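Local coordinates for high-affinity zinc uptake system protein znuA (Streptococcus suis, PDB 3MFQ) that binds metal ions such as zinc and probably serves as the extracellular solute-binding protein of an ABC-type metal uptake system, at residues 31-36 with 51-56; 59-64 with 73-78; 162-167 with 179-184. All blocks are in the same frame, centred on the assembly; numbering follows the deposited sequence.

Contact 1: residues 31-36 with 51-56; sequences DLLIPA and SKLQKA
D31 and K52 meet in a loose salt bridge, and L33 lies against K52 and L53, where the end of strand 29-32 faces helix 47-55. The two elements belong to the beta-alpha-beta crossover that leads from edge strand 29-32 over strand 8-11 to strand 58-61 in a parallel sheet. K52 NZ donates a weak hydrogen bond of 3.4 Å to D31 OD1, the two side chains crossing nearly at right angles. The lysine chain runs out almost straight and bends only at its last torsion (chi4 -77°), which turns the ammonium group toward the carboxylate. Its methylenes pass L33 in the opposite direction, with K52 CD 3.5 Å from L33 CD2. The other branch of L33 serves the buried side: CD1 touches L53 CD2 at 3.5 Å, the leucines again crossing roughly at a right angle. L33 thus divides its methyls between an aliphatic lysine stem and an apolar partner of the helix. Behind this first shell, D31 OD2 forms a salt bridge with R8, the stronger polar partner of the aspartate, so the carboxylate lies between two cations and would be expected to stay ionised. Backbone bonds from D31 to V9 and V11, and from L33 to V11, fix the strand end on its inner neighbour. K52 NZ also comes to 4.1 Å from L32 O, too far for a hydrogen bond.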
ATOM      1  N   ASP A  31       2.726  19.051   0.021  1.00 59.35           N
ATOM      2  CA  ASP A  31       1.769  19.187   1.112  1.00 56.84           C
ATOM      3  C   ASP A  31       1.132  17.847   1.447  1.00 57.26           C
ATOM      4  O   ASP A  31       0.061  17.511   0.940  1.00 58.77           O
ATOM      5  CB  ASP A  31       0.685  20.200   0.746  1.00 62.56           C
ATOM      6  CG  ASP A  31       0.713  21.422   1.632  1.00 69.15           C
ATOM      7  OD1 ASP A  31       0.183  21.348   2.762  1.00 68.46           O
ATOM      8  OD2 ASP A  31       1.268  22.455   1.202  1.00 68.27           O
ATOM      9  N   LEU A  32       1.796  17.079   2.303  1.00 55.33           N
ATOM     10  CA  LEU A  32       1.266  15.791   2.718  1.00 52.67           C
ATOM     11  C   LEU A  32       0.064  15.980   3.629  1.00 56.35           C
ATOM     12  O   LEU A  32       0.134  16.704   4.623  1.00 60.07           O
ATOM     13  CB  LEU A  32       2.337  14.962   3.422  1.00 52.92           C
ATOM     14  CG  LEU A  32       1.841  13.623   3.967  1.00 54.49           C
ATOM     15  CD1 LEU A  32       1.118  12.837   2.885  1.00 55.51           C
ATOM     16  CD2 LEU A  32       2.989  12.815   4.542  1.00 53.00           C
ATOM     17  N   LEU A  33      -1.038  15.326   3.283  1.00 52.29           N
ATOM     18  CA  LEU A  33      -2.268  15.451   4.051  1.00 54.60           C
ATOM     19  C   LEU A  33      -2.351  14.380   5.129  1.00 55.02           C
ATOM     20  O   LEU A  33      -2.493  14.684   6.313  1.00 58.17           O
ATOM     21  CB  LEU A  33      -3.481  15.356   3.129  1.00 50.40           C
ATOM     22  CG  LEU A  33      -3.399  16.207   1.863  1.00 49.51           C
ATOM     23  CD1 LEU A  33      -4.763  16.290   1.207  1.00 49.10           C
ATOM     24  CD2 LEU A  33      -2.876  17.594   2.182  1.00 50.92           C
ATOM     25  N   ILE A  34      -2.261  13.124   4.707  1.00 51.49           N
ATOM     26  CA  ILE A  34      -2.338  11.997   5.626  1.00 52.58           C
ATOM     27  C   ILE A  34      -0.947  11.610   6.124  1.00 53.08           C
ATOM     28  O   ILE A  34      -0.133  11.087   5.363  1.00 53.22           O
ATOM     29  CB  ILE A  34      -3.009  10.780   4.961  1.00 49.87           C
ATOM     30  CG1 ILE A  34      -4.330  11.196   4.309  1.00 49.08           C
ATOM     31  CG2 ILE A  34      -3.222   9.668   5.974  1.00 50.75           C
ATOM     32  CD1 ILE A  34      -5.058  10.068   3.621  1.00 46.96           C
ATOM     33  N   PRO A  35      -0.673  11.872   7.409  1.00 76.19           N
ATOM     34  CA  PRO A  35       0.628  11.592   8.027  1.00 74.08           C
ATOM     35  C   PRO A  35       0.969  10.108   7.992  1.00 73.63           C
ATOM     36  O   PRO A  35       0.099   9.273   8.238  1.00 75.64           O
ATOM     37  CB  PRO A  35       0.432  12.045   9.476  1.00 72.95           C
ATOM     38  CG  PRO A  35      -0.702  13.008   9.428  1.00 79.65           C
ATOM     39  CD  PRO A  35      -1.610  12.491   8.361  1.00 78.22           C
ATOM     40  N   ALA A  36       2.223   9.789   7.690  1.00 48.07           N
ATOM     41  CA  ALA A  36       2.677   8.406   7.687  1.00 46.41           C
ATOM     42  C   ALA A  36       2.280   7.728   8.988  1.00 48.62           C
ATOM     43  O   ALA A  36       2.446   8.294  10.067  1.00 46.30           O
ATOM     44  CB  ALA A  36       4.182   8.345   7.500  1.00 47.72           C
ATOM     45  N   SER A  51      -8.406  23.007   2.847  1.00 72.36           N
ATOM     46  CA  SER A  51      -7.661  24.224   2.560  1.00 74.01           C
ATOM     47  C   SER A  51      -6.418  23.904   1.738  1.00 74.06           C
ATOM     48  O   SER A  51      -6.150  24.548   0.727  1.00 75.25           O
ATOM     49  CB  SER A  51      -7.267  24.926   3.861  1.00 75.96           C
ATOM     50  OG  SER A  51      -6.482  26.077   3.605  1.00 80.01           O
ATOM     51  N   LYS A  52      -5.668  22.901   2.182  1.00 67.91           N
ATOM     52  CA  LYS A  52      -4.470  22.453   1.480  1.00 65.79           C
ATOM     53  C   LYS A  52      -4.776  22.099   0.027  1.00 64.58           C
ATOM     54  O   LYS A  52      -4.013  22.430  -0.879  1.00 66.36           O
ATOM     55  CB  LYS A  52      -3.868  21.242   2.192  1.00 66.28           C
ATOM     56  CG  LYS A  52      -3.396  21.515   3.609  1.00 66.51           C
ATOM     57  CD  LYS A  52      -3.448  20.245   4.447  1.00 65.86           C
ATOM     58  CE  LYS A  52      -2.751  20.419   5.788  1.00 69.96           C
ATOM     59  NZ  LYS A  52      -1.267  20.367   5.656  1.00 70.64           N
ATOM     60  N   LEU A  53      -5.896  21.416  -0.186  1.00 46.28           N
ATOM     61  CA  LEU A  53      -6.315  21.036  -1.528  1.00 44.81           C
ATOM     62  C   LEU A  53      -6.605  22.270  -2.363  1.00 47.54           C
ATOM     63  O   LEU A  53      -6.257  22.336  -3.541  1.00 47.76           O
ATOM     64  CB  LEU A  53      -7.568  20.164  -1.465  1.00 40.97           C
ATOM     65  CG  LEU A  53      -7.452  18.845  -0.708  1.00 40.69           C
ATOM     66  CD1 LEU A  53      -8.792  18.135  -0.681  1.00 38.07           C
ATOM     67  CD2 LEU A  53      -6.392  17.965  -1.343  1.00 42.58           C
ATOM     68  N   GLN A  54      -7.252  23.244  -1.736  1.00 86.31           N
ATOM     69  CA  GLN A  54      -7.668  24.465  -2.411  1.00 91.53           C
ATOM     70  C   GLN A  54      -6.468  25.334  -2.778  1.00 90.63           C
ATOM     71  O   GLN A  54      -6.395  25.872  -3.882  1.00 87.47           O
ATOM     72  CB  GLN A  54      -8.636  25.242  -1.515  1.00 98.76           C
ATOM     73  CG  GLN A  54      -9.778  25.920  -2.255  1.00111.72           C
ATOM     74  CD  GLN A  54      -9.392  27.269  -2.828  1.00127.54           C
ATOM     75  OE1 GLN A  54      -9.984  27.736  -3.801  1.00144.15           O
ATOM     76  NE2 GLN A  54      -8.395  27.907  -2.223  1.00122.29           N
ATOM     77  N   LYS A  55      -5.526  25.460  -1.848  1.00 81.24           N
ATOM     78  CA  LYS A  55      -4.336  26.282  -2.051  1.00 78.39           C
ATOM     79  C   LYS A  55      -3.352  25.623  -3.008  1.00 74.90           C
ATOM     80  O   LYS A  55      -2.420  26.263  -3.492  1.00 75.93           O
ATOM     81  CB  LYS A  55      -3.635  26.548  -0.716  1.00 82.88           C
ATOM     82  CG  LYS A  55      -4.467  27.308   0.309  1.00 89.36           C
ATOM     83  CD  LYS A  55      -3.701  27.460   1.618  1.00 93.91           C
ATOM     84  CE  LYS A  55      -4.490  28.258   2.644  1.00 95.88           C
ATOM     85  NZ  LYS A  55      -3.775  28.342   3.950  1.00 92.64           N
ATOM     86  N   ALA A  56      -3.562  24.338  -3.273  1.00 52.97           N
ATOM     87  CA  ALA A  56      -2.634  23.562  -4.087  1.00 50.77           C
ATOM     88  C   ALA A  56      -2.710  23.911  -5.572  1.00 47.93           C
ATOM     89  O   ALA A  56      -3.789  24.151  -6.113  1.00 44.33           O
ATOM     90  CB  ALA A  56      -2.868  22.071  -3.876  1.00 47.76           C
TER

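Contact 2: residues 59-64 with 73-78; sequences VLYHGL and ALEKTG
Y61 and L74 are brought together by different choices at chi1. The tyrosine places CG between its backbone N and carbonyl carbon (chi1 68°), whereas L74 sets CG beside its N, anti to the carbonyl carbon. The ring is thereby laid against the helix, and L74 CB sits over the middle of one face, 3.6 Å from the centroid and 5° off the normal, a CH-pi contact. L74 CD1 adds a second touch on the same residue, 3.7 Å from Y61 CD2. At the ring edge, close to its plane, lies the backbone of G78, with its C 3.5 Å from Y61 CE1. The phenol end reaches E75, where Y61 OH is 3.6 Å from E75 CA and also brushes CG; this is van der Waals contact, not a polar bond. Two residues earlier in the strand, on the same side as Y61, V59 meets the end of the helix: its O is 3.3 Å from G78 CA, and its CG2 faces T77 OG1. G78 has no side chain to come between V59 and Y61, and its backbone fits closely against both. No direct hydrogen bond spans the segments. Water 1 joins them instead, accepting from V59 N at 2.9 Å and donating to T77 O at 2.6 Å.

The short strand and helix axes are 8.8 Å apart, at 132°. These are the first strand and the helix of a beta-alpha-beta unit completed by strand 79-80; V59 and Y61 both bond to V79, and Y61 also to V81 just past that strand. On its other side strand 58-61 bonds to strand 8-11 through L60 and A10, while L53 of helix 47-55 packs on both V59 and T77.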
ATOM      1  N   VAL A  59      -2.979  18.618  -7.140  1.00 49.27           N
ATOM      2  CA  VAL A  59      -3.322  17.645  -6.111  1.00 54.43           C
ATOM      3  C   VAL A  59      -3.209  16.225  -6.661  1.00 53.83           C
ATOM      4  O   VAL A  59      -3.796  15.909  -7.693  1.00 55.54           O
ATOM      5  CB  VAL A  59      -4.743  17.882  -5.555  1.00 59.22           C
ATOM      6  CG1 VAL A  59      -5.136  16.768  -4.594  1.00 54.26           C
ATOM      7  CG2 VAL A  59      -4.828  19.238  -4.870  1.00 56.81           C
ATOM      8  N   LEU A  60      -2.447  15.377  -5.976  1.00 49.22           N
ATOM      9  CA  LEU A  60      -2.253  13.997  -6.415  1.00 46.84           C
ATOM     10  C   LEU A  60      -2.738  12.993  -5.374  1.00 49.04           C
ATOM     11  O   LEU A  60      -2.470  13.145  -4.180  1.00 49.91           O
ATOM     12  CB  LEU A  60      -0.782  13.736  -6.746  1.00 42.68           C
ATOM     13  CG  LEU A  60      -0.262  14.316  -8.061  1.00 41.59           C
ATOM     14  CD1 LEU A  60       1.249  14.188  -8.143  1.00 39.49           C
ATOM     15  CD2 LEU A  60      -0.929  13.632  -9.244  1.00 40.89           C
ATOM     16  N   TYR A  61      -3.453  11.969  -5.834  1.00 52.45           N
ATOM     17  CA  TYR A  61      -3.962  10.929  -4.945  1.00 51.82           C
ATOM     18  C   TYR A  61      -4.041   9.575  -5.643  1.00 51.91           C
ATOM     19  O   TYR A  61      -3.933   9.488  -6.867  1.00 49.82           O
ATOM     20  CB  TYR A  61      -5.329  11.320  -4.379  1.00 51.12           C
ATOM     21  CG  TYR A  61      -6.442  11.349  -5.403  1.00 53.02           C
ATOM     22  CD1 TYR A  61      -6.480  12.325  -6.391  1.00 53.31           C
ATOM     23  CD2 TYR A  61      -7.462  10.407  -5.376  1.00 54.26           C
ATOM     24  CE1 TYR A  61      -7.498  12.356  -7.326  1.00 53.85           C
ATOM     25  CE2 TYR A  61      -8.485  10.433  -6.306  1.00 53.43           C
ATOM     26  CZ  TYR A  61      -8.498  11.407  -7.279  1.00 55.08           C
ATOM     27  OH  TYR A  61      -9.515  11.432  -8.207  1.00 52.80           O
ATOM     28  N   HIS A  62      -4.230   8.522  -4.855  1.00 48.74           N
ATOM     29  CA  HIS A  62      -4.308   7.162  -5.377  1.00 44.79           C
ATOM     30  C   HIS A  62      -5.562   6.956  -6.214  1.00 49.28           C
ATOM     31  O   HIS A  62      -5.489   6.673  -7.409  1.00 51.07           O
ATOM     32  CB  HIS A  62      -4.304   6.153  -4.229  1.00 44.87           C
ATOM     33  CG  HIS A  62      -3.034   6.134  -3.440  1.00 45.58           C
ATOM     34  ND1 HIS A  62      -2.498   7.267  -2.866  1.00 46.25           N
ATOM     35  CD2 HIS A  62      -2.201   5.118  -3.113  1.00 43.35           C
ATOM     36  CE1 HIS A  62      -1.383   6.950  -2.231  1.00 45.05           C
ATOM     37  NE2 HIS A  62      -1.182   5.652  -2.364  1.00 44.04           N
ATOM     38  N   GLY A  63      -6.717   7.097  -5.574  1.00 50.80           N
ATOM     39  CA  GLY A  63      -7.983   6.803  -6.216  1.00 49.54           C
ATOM     40  C   GLY A  63      -8.508   5.462  -5.745  1.00 55.27           C
ATOM     41  O   GLY A  63      -8.115   4.978  -4.682  1.00 56.01           O
ATOM     42  N   LEU A  64      -9.393   4.860  -6.532  1.00 57.55           N
ATOM     43  CA  LEU A  64      -9.955   3.555  -6.198  1.00 53.37           C
ATOM     44  C   LEU A  64     -10.568   3.559  -4.801  1.00 55.02           C
ATOM     45  O   LEU A  64     -10.634   2.523  -4.140  1.00 56.68           O
ATOM     46  CB  LEU A  64      -8.882   2.470  -6.295  1.00 49.24           C
ATOM     47  CG  LEU A  64      -8.026   2.478  -7.561  1.00 51.56           C
ATOM     48  CD1 LEU A  64      -7.102   1.272  -7.587  1.00 48.98           C
ATOM     49  CD2 LEU A  64      -8.900   2.513  -8.805  1.00 53.60           C
ATOM     50  N   ALA A  73     -14.047  14.954  -2.864  1.00 43.56           N
ATOM     51  CA  ALA A  73     -13.218  16.144  -2.777  1.00 42.40           C
ATOM     52  C   ALA A  73     -11.969  16.053  -3.630  1.00 39.86           C
ATOM     53  O   ALA A  73     -11.530  17.039  -4.219  1.00 39.87           O
ATOM     54  CB  ALA A  73     -12.842  16.223  -1.304  1.00 38.02           C
ATOM     55  N   LEU A  74     -11.413  14.848  -3.704  1.00 51.60           N
ATOM     56  CA  LEU A  74     -10.233  14.591  -4.512  1.00 46.35           C
ATOM     57  C   LEU A  74     -10.619  14.529  -5.981  1.00 54.20           C
ATOM     58  O   LEU A  74      -9.939  15.096  -6.834  1.00 57.22           O
ATOM     59  CB  LEU A  74      -9.580  13.280  -4.086  1.00 49.39           C
ATOM     60  CG  LEU A  74      -9.077  13.212  -2.642  1.00 49.01           C
ATOM     61  CD1 LEU A  74      -8.761  11.782  -2.241  1.00 51.00           C
ATOM     62  CD2 LEU A  74      -7.862  14.106  -2.452  1.00 45.59           C
ATOM     63  N   GLU A  75     -11.718  13.840  -6.273  1.00 54.83           N
ATOM     64  CA  GLU A  75     -12.193  13.722  -7.646  1.00 56.13           C
ATOM     65  C   GLU A  75     -12.484  15.091  -8.236  1.00 55.56           C
ATOM     66  O   GLU A  75     -12.458  15.275  -9.452  1.00 64.11           O
ATOM     67  CB  GLU A  75     -13.448  12.854  -7.716  1.00 55.24           C
ATOM     68  CG  GLU A  75     -13.186  11.370  -7.570  1.00 57.27           C
ATOM     69  CD  GLU A  75     -14.422  10.537  -7.839  1.00 62.92           C
ATOM     70  OE1 GLU A  75     -15.542  11.031  -7.589  1.00 65.45           O
ATOM     71  OE2 GLU A  75     -14.271   9.387  -8.303  1.00 64.68           O
ATOM     72  N   LYS A  76     -12.755  16.052  -7.363  1.00 60.37           N
ATOM     73  CA  LYS A  76     -13.134  17.389  -7.788  1.00 63.73           C
ATOM     74  C   LYS A  76     -11.915  18.220  -8.154  1.00 64.52           C
ATOM     75  O   LYS A  76     -11.925  18.953  -9.141  1.00 68.76           O
ATOM     76  CB  LYS A  76     -13.916  18.092  -6.678  1.00 67.19           C
ATOM     77  CG  LYS A  76     -14.557  19.408  -7.096  1.00 70.18           C
ATOM     78  CD  LYS A  76     -16.030  19.221  -7.460  1.00 78.26           C
ATOM     79  CE  LYS A  76     -16.865  18.826  -6.243  1.00 83.26           C
ATOM     80  NZ  LYS A  76     -18.303  18.592  -6.565  1.00 80.32           N
ATOM     81  N   THR A  77     -10.861  18.094  -7.356  1.00 47.56           N
ATOM     82  CA  THR A  77      -9.721  18.995  -7.466  1.00 51.20           C
ATOM     83  C   THR A  77      -8.419  18.314  -7.883  1.00 51.21           C
ATOM     84  O   THR A  77      -7.492  18.976  -8.351  1.00 51.42           O
ATOM     85  CB  THR A  77      -9.479  19.737  -6.134  1.00 55.75           C
ATOM     86  OG1 THR A  77      -8.392  20.658  -6.286  1.00 64.61           O
ATOM     87  CG2 THR A  77      -9.148  18.751  -5.025  1.00 45.29           C
ATOM     88  N   GLY A  78      -8.351  16.995  -7.726  1.00 63.39           N
ATOM     89  CA  GLY A  78      -7.091  16.294  -7.889  1.00 60.51           C
ATOM     90  C   GLY A  78      -6.994  15.316  -9.044  1.00 62.89           C
ATOM     91  O   GLY A  78      -7.968  15.068  -9.755  1.00 63.33           O
TER
HETATM   92  O   HOH W   1      -5.021  19.208  -9.158  1.00 25.44           O

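Contact 3: residues 162-167 with 179-184; sequences ESRYLV and SYDFTL
T183 O takes the N-H of L166 at 2.8 Å, nearly straight (162° at the hydrogen), and also receives the CA-H of Y165, with Y165 CA 3.3 Å away. From the same edge T183 gives its N-H to R164 O at 3.1 Å, so its N-H and C=O together bridge the two neighbours of Y165, as in regular parallel pairing. Strands 165-167 and 183-185, joined by helix 174-179, form a beta-alpha-beta unit. R164 O also receives a weak bond from water 2, which lies within bonding distance of T183 OG1.

Before the strand, R164 bends at chi2 (-134°) and crosses F182 at about a right angle. Its CB stands over the phenylalanine face, 4.0 Å from the centroid, and the guanidinium is tilted 36° to the ring. NH1 donates only a weak, bent bond to Y180 O, while NE reaches I159 O weakly. Y165 and T183 lie side by side on one sheet face, with Y165 CD2 3.5 Å from T183 CB; L166 and L184 meet on the other. The chemistry implies that backbone bonds fix the register, while the arginine lies over the face of F182 with its aliphatic stem, its polar end adding only weak bonds.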
ATOM      1  N   GLU A 162       4.681 -24.599  -0.496  1.00 46.06           N
ATOM      2  CA  GLU A 162       3.709 -24.863   0.557  1.00 48.04           C
ATOM      3  C   GLU A 162       3.693 -23.743   1.587  1.00 47.25           C
ATOM      4  O   GLU A 162       2.744 -23.612   2.355  1.00 49.52           O
ATOM      5  CB  GLU A 162       4.013 -26.193   1.244  1.00 48.06           C
ATOM      6  CG  GLU A 162       4.819 -27.151   0.392  1.00 47.27           C
ATOM      7  CD  GLU A 162       6.306 -26.884   0.467  1.00 47.93           C
ATOM      8  OE1 GLU A 162       6.848 -26.845   1.590  1.00 46.12           O
ATOM      9  OE2 GLU A 162       6.936 -26.718  -0.598  1.00 49.77           O
ATOM     10  N   SER A 163       4.748 -22.938   1.603  1.00 45.58           N
ATOM     11  CA  SER A 163       4.861 -21.853   2.570  1.00 47.76           C
ATOM     12  C   SER A 163       4.511 -20.500   1.954  1.00 49.04           C
ATOM     13  O   SER A 163       4.702 -19.457   2.579  1.00 51.05           O
ATOM     14  CB  SER A 163       6.270 -21.815   3.167  1.00 48.54           C
ATOM     15  OG  SER A 163       6.582 -23.037   3.813  1.00 52.07           O
ATOM     16  N   ARG A 164       3.996 -20.521   0.729  1.00 39.39           N
ATOM     17  CA  ARG A 164       3.613 -19.291   0.044  1.00 36.00           C
ATOM     18  C   ARG A 164       2.219 -18.841   0.453  1.00 37.21           C
ATOM     19  O   ARG A 164       1.341 -18.655  -0.387  1.00 38.24           O
ATOM     20  CB  ARG A 164       3.687 -19.471  -1.472  1.00 37.09           C
ATOM     21  CG  ARG A 164       5.094 -19.703  -1.986  1.00 35.93           C
ATOM     22  CD  ARG A 164       5.380 -18.849  -3.204  1.00 35.73           C
ATOM     23  NE  ARG A 164       6.812 -18.641  -3.378  1.00 37.77           N
ATOM     24  CZ  ARG A 164       7.344 -17.713  -4.164  1.00 42.32           C
ATOM     25  NH1 ARG A 164       6.561 -16.900  -4.856  1.00 42.93           N
ATOM     26  NH2 ARG A 164       8.660 -17.597  -4.256  1.00 48.67           N
ATOM     27  N   TYR A 165       2.027 -18.665   1.756  1.00 47.80           N
ATOM     28  CA  TYR A 165       0.749 -18.224   2.293  1.00 48.78           C
ATOM     29  C   TYR A 165       0.940 -17.075   3.271  1.00 50.26           C
ATOM     30  O   TYR A 165       1.548 -17.238   4.327  1.00 51.46           O
ATOM     31  CB  TYR A 165       0.030 -19.384   2.975  1.00 49.44           C
ATOM     32  CG  TYR A 165      -0.432 -20.454   2.018  1.00 50.36           C
ATOM     33  CD1 TYR A 165       0.408 -21.497   1.653  1.00 47.98           C
ATOM     34  CD2 TYR A 165      -1.709 -20.420   1.477  1.00 50.98           C
ATOM     35  CE1 TYR A 165      -0.013 -22.478   0.778  1.00 50.30           C
ATOM     36  CE2 TYR A 165      -2.138 -21.395   0.601  1.00 51.78           C
ATOM     37  CZ  TYR A 165      -1.287 -22.422   0.255  1.00 52.97           C
ATOM     38  OH  TYR A 165      -1.713 -23.395  -0.618  1.00 56.95           O
ATOM     39  N   LEU A 166       0.411 -15.913   2.909  1.00 39.44           N
ATOM     40  CA  LEU A 166       0.572 -14.710   3.710  1.00 36.61           C
ATOM     41  C   LEU A 166      -0.698 -14.414   4.494  1.00 37.71           C
ATOM     42  O   LEU A 166      -1.798 -14.461   3.947  1.00 41.70           O
ATOM     43  CB  LEU A 166       0.918 -13.528   2.806  1.00 36.65           C
ATOM     44  CG  LEU A 166       1.196 -12.180   3.467  1.00 36.53           C
ATOM     45  CD1 LEU A 166       2.361 -12.286   4.429  1.00 36.34           C
ATOM     46  CD2 LEU A 166       1.475 -11.133   2.407  1.00 36.79           C
ATOM     47  N   VAL A 167      -0.542 -14.110   5.777  1.00 39.12           N
ATOM     48  CA  VAL A 167      -1.680 -13.761   6.618  1.00 40.54           C
ATOM     49  C   VAL A 167      -1.519 -12.358   7.182  1.00 41.04           C
ATOM     50  O   VAL A 167      -0.560 -12.071   7.898  1.00 39.90           O
ATOM     51  CB  VAL A 167      -1.862 -14.754   7.775  1.00 39.97           C
ATOM     52  CG1 VAL A 167      -3.070 -14.366   8.612  1.00 37.76           C
ATOM     53  CG2 VAL A 167      -2.014 -16.165   7.238  1.00 38.34           C
ATOM     54  N   SER A 179       1.319 -11.113  -8.031  1.00 56.34           N
ATOM     55  CA  SER A 179       2.557 -10.853  -8.752  1.00 58.80           C
ATOM     56  C   SER A 179       3.614 -11.935  -8.533  1.00 61.86           C
ATOM     57  O   SER A 179       4.485 -12.139  -9.381  1.00 64.97           O
ATOM     58  CB  SER A 179       3.118  -9.479  -8.376  1.00 61.57           C
ATOM     59  OG  SER A 179       2.180  -8.453  -8.654  1.00 63.03           O
ATOM     60  N   TYR A 180       3.532 -12.634  -7.403  1.00 44.02           N
ATOM     61  CA  TYR A 180       4.569 -13.596  -7.043  1.00 43.30           C
ATOM     62  C   TYR A 180       4.015 -14.916  -6.551  1.00 41.31           C
ATOM     63  O   TYR A 180       4.476 -15.454  -5.549  1.00 42.69           O
ATOM     64  CB  TYR A 180       5.487 -12.995  -5.984  1.00 44.07           C
ATOM     65  CG  TYR A 180       5.867 -11.581  -6.314  1.00 41.90           C
ATOM     66  CD1 TYR A 180       6.994 -11.303  -7.069  1.00 45.09           C
ATOM     67  CD2 TYR A 180       5.075 -10.525  -5.901  1.00 41.30           C
ATOM     68  CE1 TYR A 180       7.333 -10.006  -7.386  1.00 48.02           C
ATOM     69  CE2 TYR A 180       5.399  -9.233  -6.210  1.00 42.88           C
ATOM     70  CZ  TYR A 180       6.530  -8.973  -6.953  1.00 44.36           C
ATOM     71  OH  TYR A 180       6.865  -7.679  -7.266  1.00 46.19           O
ATOM     72  N   ASP A 181       3.026 -15.437  -7.261  1.00 53.35           N
ATOM     73  CA  ASP A 181       2.478 -16.746  -6.949  1.00 53.17           C
ATOM     74  C   ASP A 181       2.301 -16.931  -5.445  1.00 53.37           C
ATOM     75  O   ASP A 181       2.901 -17.825  -4.843  1.00 51.90           O
ATOM     76  CB  ASP A 181       3.391 -17.839  -7.499  1.00 52.13           C
ATOM     77  CG  ASP A 181       2.767 -19.212  -7.418  1.00 59.39           C
ATOM     78  OD1 ASP A 181       1.563 -19.339  -7.726  1.00 59.42           O
ATOM     79  OD2 ASP A 181       3.485 -20.163  -7.050  1.00 61.60           O
ATOM     80  N   PHE A 182       1.476 -16.079  -4.844  1.00 42.92           N
ATOM     81  CA  PHE A 182       1.220 -16.142  -3.412  1.00 40.19           C
ATOM     82  C   PHE A 182      -0.266 -16.225  -3.100  1.00 41.81           C
ATOM     83  O   PHE A 182      -1.105 -15.856  -3.919  1.00 43.27           O
ATOM     84  CB  PHE A 182       1.815 -14.925  -2.714  1.00 38.66           C
ATOM     85  CG  PHE A 182       3.029 -15.233  -1.897  1.00 37.05           C
ATOM     86  CD1 PHE A 182       4.289 -15.205  -2.469  1.00 38.26           C
ATOM     87  CD2 PHE A 182       2.912 -15.551  -0.557  1.00 36.91           C
ATOM     88  CE1 PHE A 182       5.408 -15.488  -1.719  1.00 37.82           C
ATOM     89  CE2 PHE A 182       4.027 -15.835   0.200  1.00 37.83           C
ATOM     90  CZ  PHE A 182       5.277 -15.804  -0.382  1.00 38.40           C
ATOM     91  N   THR A 183      -0.580 -16.709  -1.902  1.00 46.82           N
ATOM     92  CA  THR A 183      -1.957 -16.787  -1.430  1.00 45.13           C
ATOM     93  C   THR A 183      -2.121 -15.955  -0.165  1.00 49.53           C
ATOM     94  O   THR A 183      -1.381 -16.136   0.802  1.00 51.81           O
ATOM     95  CB  THR A 183      -2.367 -18.240  -1.128  1.00 45.79           C
ATOM     96  OG1 THR A 183      -2.357 -19.003  -2.341  1.00 51.95           O
ATOM     97  CG2 THR A 183      -3.757 -18.284  -0.521  1.00 40.85           C
ATOM     98  N   LEU A 184      -3.092 -15.048  -0.173  1.00 55.94           N
ATOM     99  CA  LEU A 184      -3.312 -14.150   0.959  1.00 52.41           C
ATOM    100  C   LEU A 184      -4.645 -14.386   1.658  1.00 50.63           C
ATOM    101  O   LEU A 184      -5.694 -14.465   1.015  1.00 49.83           O
ATOM    102  CB  LEU A 184      -3.228 -12.688   0.511  1.00 51.73           C
ATOM    103  CG  LEU A 184      -3.726 -11.651   1.523  1.00 54.71           C
ATOM    104  CD1 LEU A 184      -2.779 -11.556   2.710  1.00 51.20           C
ATOM    105  CD2 LEU A 184      -3.902 -10.290   0.868  1.00 53.84           C
TER
HETATM  106  O   HOH W   2       0.497 -20.009  -3.336  1.00 51.07           O

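How the contacts relate
Contacts 1 and 2 adjoin in the same half of the protein: their centres are about 11 Å apart, helix 47-55 leads straight into strand 58-61, and L53 CD2 also reaches L74 across the boundary. Both pack a helix against one parallel sheet, but contact 1 combines leucine packing with a loose ion pair near its outer strand, whereas contact 2 combines tyrosine-leucine packing with a bridging water. Contact 3 lies on the opposite side of the chain's centre, about 36 and 32 Å away between centres, and alone pairs strands by direct backbone bonds. Each is partly buried: L33, L53, V59, Y61, L74, L166 and F182 are buried, D31, K52 and R164 partly exposed. L184 of contact 3 lies about 10 Å from the zinc ion.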